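Local coordinates for protein 2,3-dimethylmalate lyase (Aspergillus niger, PDB 3FA4) that belongs to the phosphoenolpyruvate phosphomutase family of TIM-barrel proteins, binds a magnesium ion and assembles from four copies of the chain, at residues B[52-55]-B[60-63]; B[66-71]-B[105-110]; B[111-116]-B[186-191]; B[135-140]-B[157-162]; B[285-288]-B[292-295]. One frame throughout, in Å; residues are numbered along the deposited sequence.

Contact 1 (B[52-55]-B[60-63]); sequences SVHG and GICT
H54 meets I61 and C62 where the chain runs from helix 46-54 to helix 64-75, a connection on the rim of a TIM-type barrel that leads into a capping box at T63 and D66. The tightly packed part is the CB-CG-CD2 side of the histidine. CD1 of I61 lies 3.7 Å from H54 CD2 and equally close to H54 CB, as the two side chains slide past each other in opposite directions. I61 CG1 sits between its own backbone N and carbonyl carbon (chi1 46°), and this sends CD1 to the imidazole while CG2 turns elsewhere. C62 adds a sulfur-aromatic approach in the plane of the H54 ring: SG is 3.9 Å from H54 CD2, at the edge. V53 CG1 lies over one face of the same ring. The solvent side lies at exposed G60, which turns the backbone with positive phi. M96 of the third subunit also packs on I61. Next to CD2, the ring nitrogen NE2 is hydrogen-bonded to D66 of the following helix. The D66 carboxylate does this through OD2, which also accepts the backbone N of T63, the N-cap residue.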
loop_
_atom_site.group_PDB
_atom_site.type_symbol
_atom_site.label_atom_id
_atom_site.label_comp_id
_atom_site.label_asym_id
_atom_site.label_seq_id
_atom_site.Cartn_x
_atom_site.Cartn_y
_atom_site.Cartn_z
ATOM N N SER B 52 -5.396 -1.633 15.344
ATOM C CA SER B 52 -5.824 -2.606 14.317
ATOM C C SER B 52 -4.851 -2.834 13.141
ATOM O O SER B 52 -4.599 -3.943 12.696
ATOM C CB SER B 52 -7.168 -2.154 13.797
ATOM O OG SER B 52 -7.782 -3.151 13.035
ATOM N N VAL B 53 -4.292 -1.785 12.607
ATOM C CA VAL B 53 -3.425 -1.949 11.430
ATOM C C VAL B 53 -2.063 -2.492 11.830
ATOM O O VAL B 53 -1.526 -3.296 11.131
ATOM C CB VAL B 53 -3.390 -0.631 10.580
ATOM C CG1 VAL B 53 -2.377 -0.673 9.480
ATOM C CG2 VAL B 53 -4.767 -0.373 9.981
ATOM N N HIS B 54 -1.523 -2.092 12.973
ATOM C CA HIS B 54 -0.177 -2.458 13.304
ATOM C C HIS B 54 -0.107 -3.268 14.626
ATOM O O HIS B 54 0.977 -3.722 15.014
ATOM C CB HIS B 54 0.706 -1.207 13.414
ATOM C CG HIS B 54 0.813 -0.420 12.151
ATOM N ND1 HIS B 54 1.533 -0.853 11.058
ATOM C CD2 HIS B 54 0.319 0.793 11.815
ATOM C CE1 HIS B 54 1.453 0.050 10.090
ATOM N NE2 HIS B 54 0.736 1.065 10.530
ATOM N N GLY B 55 -1.238 -3.396 15.337
ATOM C CA GLY B 55 -1.219 -4.034 16.661
ATOM C C GLY B 55 -0.221 -3.340 17.584
ATOM O O GLY B 55 0.542 -4.003 18.286
ATOM N N GLY B 60 2.562 7.151 17.288
ATOM C CA GLY B 60 2.872 7.834 16.023
ATOM C C GLY B 60 3.565 6.905 15.028
ATOM O O GLY B 60 4.543 7.323 14.356
ATOM N N ILE B 61 3.036 5.670 14.910
ATOM C CA ILE B 61 3.576 4.610 14.018
ATOM C C ILE B 61 2.811 4.412 12.692
ATOM O O ILE B 61 3.285 3.710 11.808
ATOM C CB ILE B 61 3.869 3.262 14.759
ATOM C CG1 ILE B 61 2.687 2.901 15.652
ATOM C CG2 ILE B 61 5.019 3.407 15.682
ATOM C CD1 ILE B 61 1.727 1.951 14.986
ATOM N N CYS B 62 1.656 5.068 12.548
ATOM C CA CYS B 62 0.963 5.132 11.296
ATOM C C CYS B 62 1.557 6.262 10.434
ATOM O O CYS B 62 1.741 7.413 10.913
ATOM C CB CYS B 62 -0.526 5.367 11.515
ATOM S SG CYS B 62 -1.335 4.247 12.733
ATOM N N THR B 63 1.871 5.908 9.180
ATOM C CA THR B 63 2.233 6.884 8.127
ATOM C C THR B 63 0.983 7.559 7.483
ATOM O O THR B 63 -0.157 7.225 7.790
ATOM C CB THR B 63 3.041 6.238 7.057
ATOM O OG1 THR B 63 2.199 5.279 6.414
ATOM C CG2 THR B 63 4.332 5.481 7.639
#

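Contact 2 (B[66-71]-B[105-110]); sequences DMRANA and SRSGVA
R68, S107 and A71 carry most of this joint between helix 64-75 and the end of helix 94-107, two successive helices on the outside of the TIM-type barrel. R68 reaches across from the flank of its helix. CG stands anti to the backbone N (chi1 -177°), and a bend at chi2 (-100°) swings the guanidinium toward the last turn of helix 94-107. There the hydroxyl of S107 approaches obliquely to the guanidinium, with R68 NE 2.8 Å from S107 OG. E72, one turn further along helix 64-75, is shared: its OE2 takes a salt bridge from R68 NE and lies near the serine. S107 OG has both E72 OE2 and the carbonyl O of Q103 within hydrogen-bonding reach; its one proton can go to either. E72 of the fourth subunit forms salt bridges with R68 NH2 and R106 NE, so the guanidinium groups gather round carboxylates and this side of the contact belongs to a subunit interface. A71 makes the apolar half and faces inward. Helix 94-107 ends just after S107 in a Schellman motif: G108 takes positive phi, and its N bonds to S105 O at 3.0 Å. The chain is thereby turned so that V109 comes back toward A71, above the barrel strand that carries A85, a residue both side chains touch. The CA atoms of A71 and V109 are 6.6 Å apart. Of the two valine branches it is CG2, anti to the carbonyl carbon, that meets A71, at 3.7 Å from its CB.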
loop_
_atom_site.group_PDB
_atom_site.type_symbol
_atom_site.label_atom_id
_atom_site.label_comp_id
_atom_site.label_asym_id
_atom_site.label_seq_id
_atom_site.Cartn_x
_atom_site.Cartn_y
_atom_site.Cartn_z
ATOM N N ASP B 66 -0.933 4.520 5.700
ATOM C CA ASP B 66 -1.863 3.784 6.580
ATOM C C ASP B 66 -3.194 4.474 6.838
ATOM O O ASP B 66 -4.257 3.859 6.753
ATOM C CB ASP B 66 -1.245 3.521 7.926
ATOM C CG ASP B 66 0.136 2.894 7.835
ATOM O OD1 ASP B 66 0.487 2.162 6.875
ATOM O OD2 ASP B 66 0.906 3.189 8.738
ATOM N N MET B 67 -3.081 5.737 7.235
ATOM C CA MET B 67 -4.095 6.507 7.829
ATOM C C MET B 67 -5.107 6.900 6.789
ATOM O O MET B 67 -6.285 6.775 7.015
ATOM C CB MET B 67 -3.390 7.719 8.469
ATOM C CG MET B 67 -2.842 7.371 9.861
ATOM S SD MET B 67 -4.141 7.322 11.175
ATOM C CE MET B 67 -3.433 6.075 12.186
ATOM N N ARG B 68 -4.632 7.381 5.638
ATOM C CA ARG B 68 -5.473 7.597 4.463
ATOM C C ARG B 68 -6.134 6.332 3.906
ATOM O O ARG B 68 -7.262 6.408 3.444
ATOM C CB ARG B 68 -4.643 8.235 3.353
ATOM C CG ARG B 68 -5.463 8.558 2.100
ATOM C CD ARG B 68 -5.286 7.510 1.018
ATOM N NE ARG B 68 -6.151 7.855 -0.113
ATOM C CZ ARG B 68 -5.748 8.385 -1.267
ATOM N NH1 ARG B 68 -4.478 8.633 -1.511
ATOM N NH2 ARG B 68 -6.620 8.635 -2.195
ATOM N N ALA B 69 -5.438 5.178 3.907
ATOM C CA ALA B 69 -6.062 3.955 3.365
ATOM C C ALA B 69 -7.261 3.567 4.249
ATOM O O ALA B 69 -8.353 3.202 3.734
ATOM C CB ALA B 69 -5.096 2.868 3.196
ATOM N N ASN B 70 -7.103 3.792 5.555
ATOM C CA ASN B 70 -8.133 3.410 6.548
ATOM C C ASN B 70 -9.279 4.392 6.495
ATOM O O ASN B 70 -10.402 3.940 6.440
ATOM C CB ASN B 70 -7.558 3.175 7.965
ATOM C CG ASN B 70 -8.419 2.209 8.815
ATOM O OD1 ASN B 70 -8.777 1.151 8.385
ATOM N ND2 ASN B 70 -8.704 2.580 10.024
ATOM N N ALA B 71 -9.006 5.707 6.421
ATOM C CA ALA B 71 -10.100 6.726 6.284
ATOM C C ALA B 71 -10.880 6.631 4.993
ATOM O O ALA B 71 -12.108 6.781 5.026
ATOM C CB ALA B 71 -9.574 8.212 6.525
ATOM N N SER B 105 -9.222 14.482 0.964
ATOM C CA SER B 105 -10.320 15.010 0.176
ATOM C C SER B 105 -10.765 14.078 -0.936
ATOM O O SER B 105 -11.934 13.721 -0.971
ATOM C CB SER B 105 -9.933 16.359 -0.409
ATOM O OG SER B 105 -9.521 17.165 0.673
ATOM N N ARG B 106 -9.845 13.714 -1.854
ATOM C CA ARG B 106 -10.094 12.677 -2.901
ATOM C C ARG B 106 -10.697 11.379 -2.390
ATOM O O ARG B 106 -11.486 10.787 -3.066
ATOM C CB ARG B 106 -8.808 12.355 -3.694
ATOM C CG ARG B 106 -8.356 13.506 -4.537
ATOM C CD ARG B 106 -7.317 13.093 -5.618
ATOM N NE ARG B 106 -6.159 12.390 -5.066
ATOM C CZ ARG B 106 -5.038 13.014 -4.747
ATOM N NH1 ARG B 106 -4.960 14.342 -4.924
ATOM N NH2 ARG B 106 -3.990 12.327 -4.279
ATOM N N SER B 107 -10.272 10.911 -1.212
ATOM C CA SER B 107 -10.834 9.752 -0.500
ATOM C C SER B 107 -12.257 9.877 0.040
ATOM O O SER B 107 -12.878 8.903 0.352
ATOM C CB SER B 107 -9.979 9.449 0.686
ATOM O OG SER B 107 -8.697 9.012 0.289
ATOM N N GLY B 108 -12.747 11.073 0.194
ATOM C CA GLY B 108 -14.129 11.290 0.583
ATOM C C GLY B 108 -14.269 11.524 2.057
ATOM O O GLY B 108 -15.401 11.499 2.583
ATOM N N VAL B 109 -13.142 11.824 2.719
ATOM C CA VAL B 109 -13.158 12.176 4.162
ATOM C C VAL B 109 -13.912 13.480 4.367
ATOM O O VAL B 109 -13.674 14.362 3.593
ATOM C CB VAL B 109 -11.768 12.239 4.734
ATOM C CG1 VAL B 109 -11.854 12.515 6.232
ATOM C CG2 VAL B 109 -11.099 10.891 4.490
ATOM N N ALA B 110 -14.856 13.571 5.327
ATOM C CA ALA B 110 -15.563 14.830 5.598
ATOM C C ALA B 110 -14.817 15.916 6.452
ATOM O O ALA B 110 -15.051 17.104 6.271
ATOM C CB ALA B 110 -16.964 14.567 6.144
#

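Contact 3 (B[111-116]-B[186-191]); sequences AFHIED and VGFLEG
H113 and F188 face each other from two extended, parallel strands, 111-114 and 186-189, whose nearest CA atoms, those of these two residues, are 8.2 Å apart. The strands are not neighbours in the barrel sheet: strand 156-161 runs between them and takes the backbone bonds of both, F112 and I114 pairing with I158, and V186 with V157 and A159, while H113 pairs on its other side with A85. What bridges the gap is a single pair of rings on the inner side of the TIM-type barrel. It is a T-shaped stack, with planes at 87° and centroids of the H113 and F188 rings 4.9 Å apart. F188 supplies the edge, its CE1 lying 3.5 Å from H113 CD2 and displaced from the centre of the imidazole toward its rim; CD1 follows close behind, 3.8 Å from H113 CG. F188 extends with CG anti to the backbone N (chi1 175°), whereas H113 sits with CG between its N and carbonyl carbon (chi1 48°), which presents a face to the phenyl edge. The side chain of R160 also packs on F188. The H113 side chain is about 5 Å from the magnesium ion. The phenyl edge lies over the ring face, NE2 included, while NE2 keeps its hydrogen bond to Y43; the two together would restrict rotation of the ring beside the metal site.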
loop_
_atom_site.group_PDB
_atom_site.type_symbol
_atom_site.label_atom_id
_atom_site.label_comp_id
_atom_site.label_asym_id
_atom_site.label_seq_id
_atom_site.Cartn_x
_atom_site.Cartn_y
_atom_site.Cartn_z
ATOM N N ALA B 111 -13.994 15.516 7.398
ATOM C CA ALA B 111 -13.279 16.432 8.251
ATOM C C ALA B 111 -12.050 15.677 8.754
ATOM O O ALA B 111 -12.075 14.476 8.765
ATOM C CB ALA B 111 -14.158 16.834 9.435
ATOM N N PHE B 112 -10.984 16.361 9.154
ATOM C CA PHE B 112 -9.840 15.668 9.808
ATOM C C PHE B 112 -9.298 16.594 10.851
ATOM O O PHE B 112 -9.341 17.795 10.664
ATOM C CB PHE B 112 -8.704 15.314 8.809
ATOM C CG PHE B 112 -8.182 16.475 8.004
ATOM C CD1 PHE B 112 -7.110 17.226 8.452
ATOM C CD2 PHE B 112 -8.728 16.792 6.783
ATOM C CE1 PHE B 112 -6.590 18.276 7.682
ATOM C CE2 PHE B 112 -8.245 17.854 6.021
ATOM C CZ PHE B 112 -7.166 18.592 6.469
ATOM N N HIS B 113 -8.830 16.094 11.978
ATOM C CA HIS B 113 -8.131 17.060 12.844
ATOM C C HIS B 113 -6.601 17.078 12.723
ATOM O O HIS B 113 -6.022 16.060 12.519
ATOM C CB HIS B 113 -8.564 17.019 14.333
ATOM C CG HIS B 113 -8.605 15.655 14.938
ATOM N ND1 HIS B 113 -7.465 14.989 15.387
ATOM C CD2 HIS B 113 -9.653 14.836 15.207
ATOM C CE1 HIS B 113 -7.812 13.809 15.882
ATOM N NE2 HIS B 113 -9.132 13.690 15.789
ATOM N N ILE B 114 -6.000 18.253 12.927
ATOM C CA ILE B 114 -4.518 18.469 12.936
ATOM C C ILE B 114 -4.082 19.188 14.232
ATOM O O ILE B 114 -4.699 20.174 14.618
ATOM C CB ILE B 114 -4.066 19.244 11.644
ATOM C CG1 ILE B 114 -3.656 18.233 10.587
ATOM C CG2 ILE B 114 -2.872 20.196 11.886
ATOM C CD1 ILE B 114 -3.416 18.845 9.387
ATOM N N GLU B 115 -3.081 18.648 14.915
ATOM C CA GLU B 115 -2.715 19.098 16.263
ATOM C C GLU B 115 -1.344 19.800 16.345
ATOM O O GLU B 115 -0.584 19.855 15.327
ATOM C CB GLU B 115 -2.811 17.936 17.282
ATOM C CG GLU B 115 -1.810 16.849 17.073
ATOM C CD GLU B 115 -2.218 15.460 17.634
ATOM O OE1 GLU B 115 -3.190 14.859 17.157
ATOM O OE2 GLU B 115 -1.459 14.883 18.475
ATOM N N ASP B 116 -1.027 20.354 17.535
ATOM C CA ASP B 116 0.154 21.223 17.718
ATOM C C ASP B 116 1.404 20.495 18.330
ATOM O O ASP B 116 2.405 21.127 18.704
ATOM C CB ASP B 116 -0.237 22.494 18.490
ATOM C CG ASP B 116 -0.953 22.194 19.768
ATOM O OD1 ASP B 116 -1.281 21.004 19.997
ATOM O OD2 ASP B 116 -1.189 23.127 20.546
ATOM N N VAL B 186 -13.302 24.287 12.846
ATOM C CA VAL B 186 -13.769 23.777 14.131
ATOM C C VAL B 186 -12.590 23.809 15.074
ATOM O O VAL B 186 -11.403 23.559 14.640
ATOM C CB VAL B 186 -14.265 22.302 13.991
ATOM C CG1 VAL B 186 -14.756 21.747 15.298
ATOM C CG2 VAL B 186 -15.345 22.211 12.893
ATOM N N GLY B 187 -12.872 24.108 16.345
ATOM C CA GLY B 187 -11.853 23.942 17.403
ATOM C C GLY B 187 -11.993 22.756 18.327
ATOM O O GLY B 187 -13.079 22.401 18.727
ATOM N N PHE B 188 -10.867 22.207 18.783
ATOM C CA PHE B 188 -10.843 20.908 19.498
ATOM C C PHE B 188 -9.808 21.087 20.636
ATOM O O PHE B 188 -8.596 21.003 20.387
ATOM C CB PHE B 188 -10.404 19.841 18.434
ATOM C CG PHE B 188 -10.185 18.383 18.968
ATOM C CD1 PHE B 188 -10.075 17.330 18.074
ATOM C CD2 PHE B 188 -10.160 18.078 20.295
ATOM C CE1 PHE B 188 -9.921 16.040 18.498
ATOM C CE2 PHE B 188 -9.975 16.817 20.695
ATOM C CZ PHE B 188 -9.837 15.788 19.784
ATOM N N LEU B 189 -10.285 21.404 21.849
ATOM C CA LEU B 189 -9.477 21.472 23.070
ATOM C C LEU B 189 -9.450 20.100 23.752
ATOM O O LEU B 189 -10.429 19.644 24.383
ATOM C CB LEU B 189 -10.049 22.504 24.043
ATOM C CG LEU B 189 -9.159 23.379 24.953
ATOM C CD1 LEU B 189 -9.930 23.720 26.238
ATOM C CD2 LEU B 189 -7.825 22.787 25.294
ATOM N N GLU B 190 -8.327 19.436 23.583
ATOM C CA GLU B 190 -8.137 18.086 24.057
ATOM C C GLU B 190 -8.030 18.078 25.553
ATOM O O GLU B 190 -7.283 18.864 26.167
ATOM C CB GLU B 190 -6.904 17.443 23.389
ATOM C CG GLU B 190 -6.462 16.030 23.997
ATOM C CD GLU B 190 -7.484 14.877 23.747
ATOM O OE1 GLU B 190 -8.658 15.133 23.381
ATOM O OE2 GLU B 190 -7.134 13.706 23.958
ATOM N N GLY B 191 -8.800 17.196 26.145
ATOM C CA GLY B 191 -8.730 16.972 27.583
ATOM C C GLY B 191 -9.269 18.042 28.498
ATOM O O GLY B 191 -8.702 18.290 29.563
#

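Contact 4 (B[135-140]-B[157-162]); sequences DTYVTR and VIARTD
Y137 makes the polar link across this contact, its hydroxyl donating a weak hydrogen bond to R160 O (OH to O 2.8 Å). The phenol reaches the strand because CG is anti to the backbone N (chi1 173°), sending the ring straight off the helix; the carbonyl comes at it obliquely, and R160 O lies 3.4 Å from Y137 CZ. Apolar contact is slight, Y137 CZ to A159 CB at 4.5 Å; A159 CB is in van der Waals contact with the hydroxyl oxygen of Y137 at 3.5 Å, and T161 borders the same oxygen. The two elements belong to a beta-alpha-beta unit of the TIM-type barrel: helix 134-151 leads back into strand 156-161, so the segments run nearly antiparallel, at 160°, their axes 10.4 Å apart. Within segment 157-162, at the end of the strand, R160 turns its guanidinium away from the helix and grips D162 of the following loop side-on, NE to OD2 at 3.0 Å and nearly straight (167°), with NH2 facing OD1 on its syn side. OD1 has a second salt-bridge partner in K129. T161 OG1 is hydrogen-bonded to D116, whose side chain Y137 also touches.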
loop_
_atom_site.group_PDB
_atom_site.type_symbol
_atom_site.label_atom_id
_atom_site.label_comp_id
_atom_site.label_asym_id
_atom_site.label_seq_id
_atom_site.Cartn_x
_atom_site.Cartn_y
_atom_site.Cartn_z
ATOM N N ASP B 135 3.575 29.442 15.977
ATOM C CA ASP B 135 3.891 29.806 14.570
ATOM C C ASP B 135 3.914 28.616 13.646
ATOM O O ASP B 135 3.202 28.567 12.636
ATOM C CB ASP B 135 5.243 30.502 14.486
ATOM C CG ASP B 135 5.133 32.036 14.560
ATOM O OD1 ASP B 135 4.055 32.580 14.952
ATOM O OD2 ASP B 135 6.126 32.713 14.202
ATOM N N THR B 136 4.733 27.634 14.006
ATOM C CA THR B 136 4.783 26.366 13.317
ATOM C C THR B 136 3.463 25.625 13.262
ATOM O O THR B 136 3.200 24.983 12.251
ATOM C CB THR B 136 5.884 25.446 13.909
ATOM O OG1 THR B 136 7.179 26.099 13.813
ATOM C CG2 THR B 136 5.926 24.142 13.106
ATOM N N TYR B 137 2.660 25.678 14.323
ATOM C CA TYR B 137 1.299 25.108 14.346
ATOM C C TYR B 137 0.341 25.755 13.337
ATOM O O TYR B 137 -0.420 25.081 12.649
ATOM C CB TYR B 137 0.724 25.254 15.756
ATOM C CG TYR B 137 -0.749 24.872 15.937
ATOM C CD1 TYR B 137 -1.231 23.633 15.534
ATOM C CD2 TYR B 137 -1.616 25.723 16.585
ATOM C CE1 TYR B 137 -2.569 23.289 15.672
ATOM C CE2 TYR B 137 -2.959 25.382 16.775
ATOM C CZ TYR B 137 -3.432 24.177 16.308
ATOM O OH TYR B 137 -4.707 23.829 16.583
ATOM N N VAL B 138 0.345 27.082 13.281
ATOM C CA VAL B 138 -0.534 27.854 12.377
ATOM C C VAL B 138 -0.064 27.610 10.969
ATOM O O VAL B 138 -0.841 27.646 10.039
ATOM C CB VAL B 138 -0.415 29.398 12.643
ATOM C CG1 VAL B 138 -1.199 30.211 11.619
ATOM C CG2 VAL B 138 -0.826 29.738 14.066
ATOM N N THR B 139 1.224 27.337 10.822
ATOM C CA THR B 139 1.764 26.926 9.532
ATOM C C THR B 139 1.119 25.647 8.956
ATOM O O THR B 139 1.001 25.521 7.754
ATOM C CB THR B 139 3.260 26.810 9.666
ATOM O OG1 THR B 139 3.823 28.094 9.408
ATOM C CG2 THR B 139 3.854 25.774 8.773
ATOM N N ARG B 140 0.710 24.714 9.816
ATOM C CA ARG B 140 0.089 23.466 9.388
ATOM C C ARG B 140 -1.343 23.774 9.071
ATOM O O ARG B 140 -1.855 23.334 8.052
ATOM C CB ARG B 140 0.156 22.434 10.483
ATOM C CG ARG B 140 1.577 22.179 11.010
ATOM C CD ARG B 140 1.499 21.220 12.196
ATOM N NE ARG B 140 2.810 20.698 12.581
ATOM C CZ ARG B 140 3.053 20.135 13.748
ATOM N NH1 ARG B 140 2.037 19.984 14.630
ATOM N NH2 ARG B 140 4.276 19.664 14.005
ATOM N N VAL B 157 -11.637 21.471 8.206
ATOM C CA VAL B 157 -10.400 21.492 8.974
ATOM C C VAL B 157 -10.677 21.698 10.462
ATOM O O VAL B 157 -11.194 22.732 10.886
ATOM C CB VAL B 157 -9.368 22.528 8.420
ATOM C CG1 VAL B 157 -8.082 22.392 9.144
ATOM C CG2 VAL B 157 -9.085 22.221 6.937
ATOM N N ILE B 158 -10.383 20.677 11.253
ATOM C CA ILE B 158 -10.510 20.810 12.692
ATOM C C ILE B 158 -9.148 21.120 13.278
ATOM O O ILE B 158 -8.230 20.409 12.943
ATOM C CB ILE B 158 -11.128 19.579 13.334
ATOM C CG1 ILE B 158 -12.418 19.162 12.555
ATOM C CG2 ILE B 158 -11.350 19.884 14.799
ATOM C CD1 ILE B 158 -13.270 18.035 13.134
ATOM N N ALA B 159 -9.031 22.194 14.089
ATOM C CA ALA B 159 -7.796 22.603 14.754
ATOM C C ALA B 159 -7.797 22.060 16.191
ATOM O O ALA B 159 -8.591 22.440 17.014
ATOM C CB ALA B 159 -7.635 24.153 14.724
ATOM N N ARG B 160 -6.928 21.105 16.466
ATOM C CA ARG B 160 -6.774 20.541 17.774
ATOM C C ARG B 160 -5.540 21.118 18.478
ATOM O O ARG B 160 -4.499 21.374 17.850
ATOM C CB ARG B 160 -6.635 19.026 17.615
ATOM C CG ARG B 160 -6.332 18.335 18.879
ATOM C CD ARG B 160 -6.310 16.899 18.658
ATOM N NE ARG B 160 -5.372 16.272 19.566
ATOM C CZ ARG B 160 -5.471 15.025 20.007
ATOM N NH1 ARG B 160 -6.451 14.247 19.600
ATOM N NH2 ARG B 160 -4.555 14.559 20.832
ATOM N N THR B 161 -5.677 21.307 19.781
ATOM C CA THR B 161 -4.587 21.695 20.617
ATOM C C THR B 161 -4.428 20.795 21.810
ATOM O O THR B 161 -5.393 20.461 22.536
ATOM C CB THR B 161 -4.563 23.174 20.998
ATOM O OG1 THR B 161 -3.371 23.447 21.728
ATOM C CG2 THR B 161 -5.870 23.668 21.773
ATOM N N ASP B 162 -3.178 20.314 21.932
ATOM C CA ASP B 162 -2.826 19.418 23.012
ATOM C C ASP B 162 -2.108 20.165 24.104
ATOM O O ASP B 162 -1.446 19.529 24.932
ATOM C CB ASP B 162 -1.996 18.248 22.494
ATOM C CG ASP B 162 -2.819 17.310 21.645
ATOM O OD1 ASP B 162 -3.501 16.414 22.177
ATOM O OD2 ASP B 162 -2.836 17.501 20.444
#

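Contact 5 (B[285-288]-B[292-295]); sequences KVDA and GAAF
D287 and F295 cross at about a right angle, the carboxylate and ring planes 68° apart. The edge of the phenyl ring, near its plane, meets the aspartate stem: D287 CB is 3.9 Å from F295 CD1. The carboxylate itself points past the ring to the backbone, because D287 CG stands anti to its N and projects from the helix toward the returning chain. There OD1 accepts a hydrogen bond from A294 N at 3.2 Å. The donor arrives on the syn side, 29° out of the carboxylate plane, and the bond is bent (143°). A294 also places its CB over the centre of the F295 ring face, 4.3 Å above the plane. This is a chain reversal at the C-terminal end of helix 280-289: the last modelled residues fold back on it, about 34 Å from the centre of the chain and beyond the barrel. The turn includes G292, with positive phi, and is modelled with a cis peptide bond before A293. Neighbouring copies border it: F295 packs on L59 of the second subunit, and D287 on P94 of the fourth. A288 O and G292 O, both acceptors and not bonded to each other, lie 3.4 Å apart.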
loop_
_atom_site.group_PDB
_atom_site.type_symbol
_atom_site.label_atom_id
_atom_site.label_comp_id
_atom_site.label_asym_id
_atom_site.label_seq_id
_atom_site.Cartn_x
_atom_site.Cartn_y
_atom_site.Cartn_z
ATOM N N LYS B 285 -26.546 -7.702 -5.045
ATOM C CA LYS B 285 -27.340 -6.980 -6.070
ATOM C C LYS B 285 -26.491 -6.168 -7.040
ATOM O O LYS B 285 -26.878 -5.973 -8.166
ATOM C CB LYS B 285 -28.534 -6.223 -5.495
ATOM C CG LYS B 285 -28.299 -4.873 -4.912
ATOM C CD LYS B 285 -29.322 -4.594 -3.739
ATOM C CE LYS B 285 -30.840 -4.787 -4.072
ATOM N NZ LYS B 285 -31.702 -5.176 -2.835
ATOM N N VAL B 286 -25.310 -5.736 -6.606
ATOM C CA VAL B 286 -24.292 -5.175 -7.515
ATOM C C VAL B 286 -23.839 -6.224 -8.551
ATOM O O VAL B 286 -23.798 -5.932 -9.727
ATOM C CB VAL B 286 -23.048 -4.558 -6.766
ATOM C CG1 VAL B 286 -21.879 -4.519 -7.658
ATOM C CG2 VAL B 286 -23.371 -3.188 -6.190
ATOM N N ASP B 287 -23.542 -7.430 -8.122
ATOM C CA ASP B 287 -23.253 -8.509 -9.053
ATOM C C ASP B 287 -24.419 -8.921 -9.983
ATOM O O ASP B 287 -24.220 -9.056 -11.220
ATOM C CB ASP B 287 -22.641 -9.726 -8.343
ATOM C CG ASP B 287 -22.270 -10.807 -9.314
ATOM O OD1 ASP B 287 -23.140 -11.590 -9.667
ATOM O OD2 ASP B 287 -21.120 -10.870 -9.768
ATOM N N ALA B 288 -25.613 -9.099 -9.412
ATOM C CA ALA B 288 -26.836 -9.368 -10.178
ATOM C C ALA B 288 -27.140 -8.300 -11.204
ATOM O O ALA B 288 -27.574 -8.580 -12.288
ATOM C CB ALA B 288 -28.051 -9.533 -9.233
ATOM N N GLY B 292 -25.210 -11.570 -15.293
ATOM C CA GLY B 292 -24.916 -12.708 -14.439
ATOM C C GLY B 292 -25.589 -12.540 -13.074
ATOM O O GLY B 292 -26.633 -11.818 -12.926
ATOM N N ALA B 293 -25.077 -13.277 -12.095
ATOM C CA ALA B 293 -24.138 -14.374 -12.352
ATOM C C ALA B 293 -23.851 -15.128 -11.062
ATOM O O ALA B 293 -24.575 -16.119 -10.762
ATOM C CB ALA B 293 -22.818 -13.890 -13.010
ATOM N N ALA B 294 -22.830 -14.663 -10.309
ATOM C CA ALA B 294 -22.079 -15.556 -9.368
ATOM C C ALA B 294 -22.899 -15.954 -8.120
ATOM O O ALA B 294 -22.483 -16.845 -7.333
ATOM C CB ALA B 294 -20.676 -14.963 -8.968
ATOM N N PHE B 295 -24.055 -15.296 -7.962
ATOM C CA PHE B 295 -24.968 -15.573 -6.849
ATOM C C PHE B 295 -26.389 -15.883 -7.359
ATOM O O PHE B 295 -27.325 -16.121 -6.574
ATOM C CB PHE B 295 -24.938 -14.378 -5.860
ATOM C CG PHE B 295 -23.519 -13.958 -5.470
ATOM C CD1 PHE B 295 -23.022 -12.674 -5.849
ATOM C CD2 PHE B 295 -22.640 -14.886 -4.816
ATOM C CE1 PHE B 295 -21.693 -12.276 -5.538
ATOM C CE2 PHE B 295 -21.325 -14.522 -4.518
ATOM C CZ PHE B 295 -20.845 -13.200 -4.883
#

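In the fold
Contacts 1 to 4 are buried, but only contact 3 lies inside the barrel; contact 5 is at the surface, beyond it. Contacts 3 and 4 are closest, with centres about 8 Å apart: contact 4 uses strand 156-161, and contact 3 joins the two strands on either side of it. Contacts 1 and 2 meet through helix 64-75, and contact 2 leads directly along the sequence into contact 3. The chemistry shifts with place: an aromatic stack inside the barrel, a weak tyrosine hydrogen bond between helix and strand, apolar and sulfur contact at a helix connection, charged networks at a subunit interface in contact 2, and a carboxylate holding backbone in contact 5.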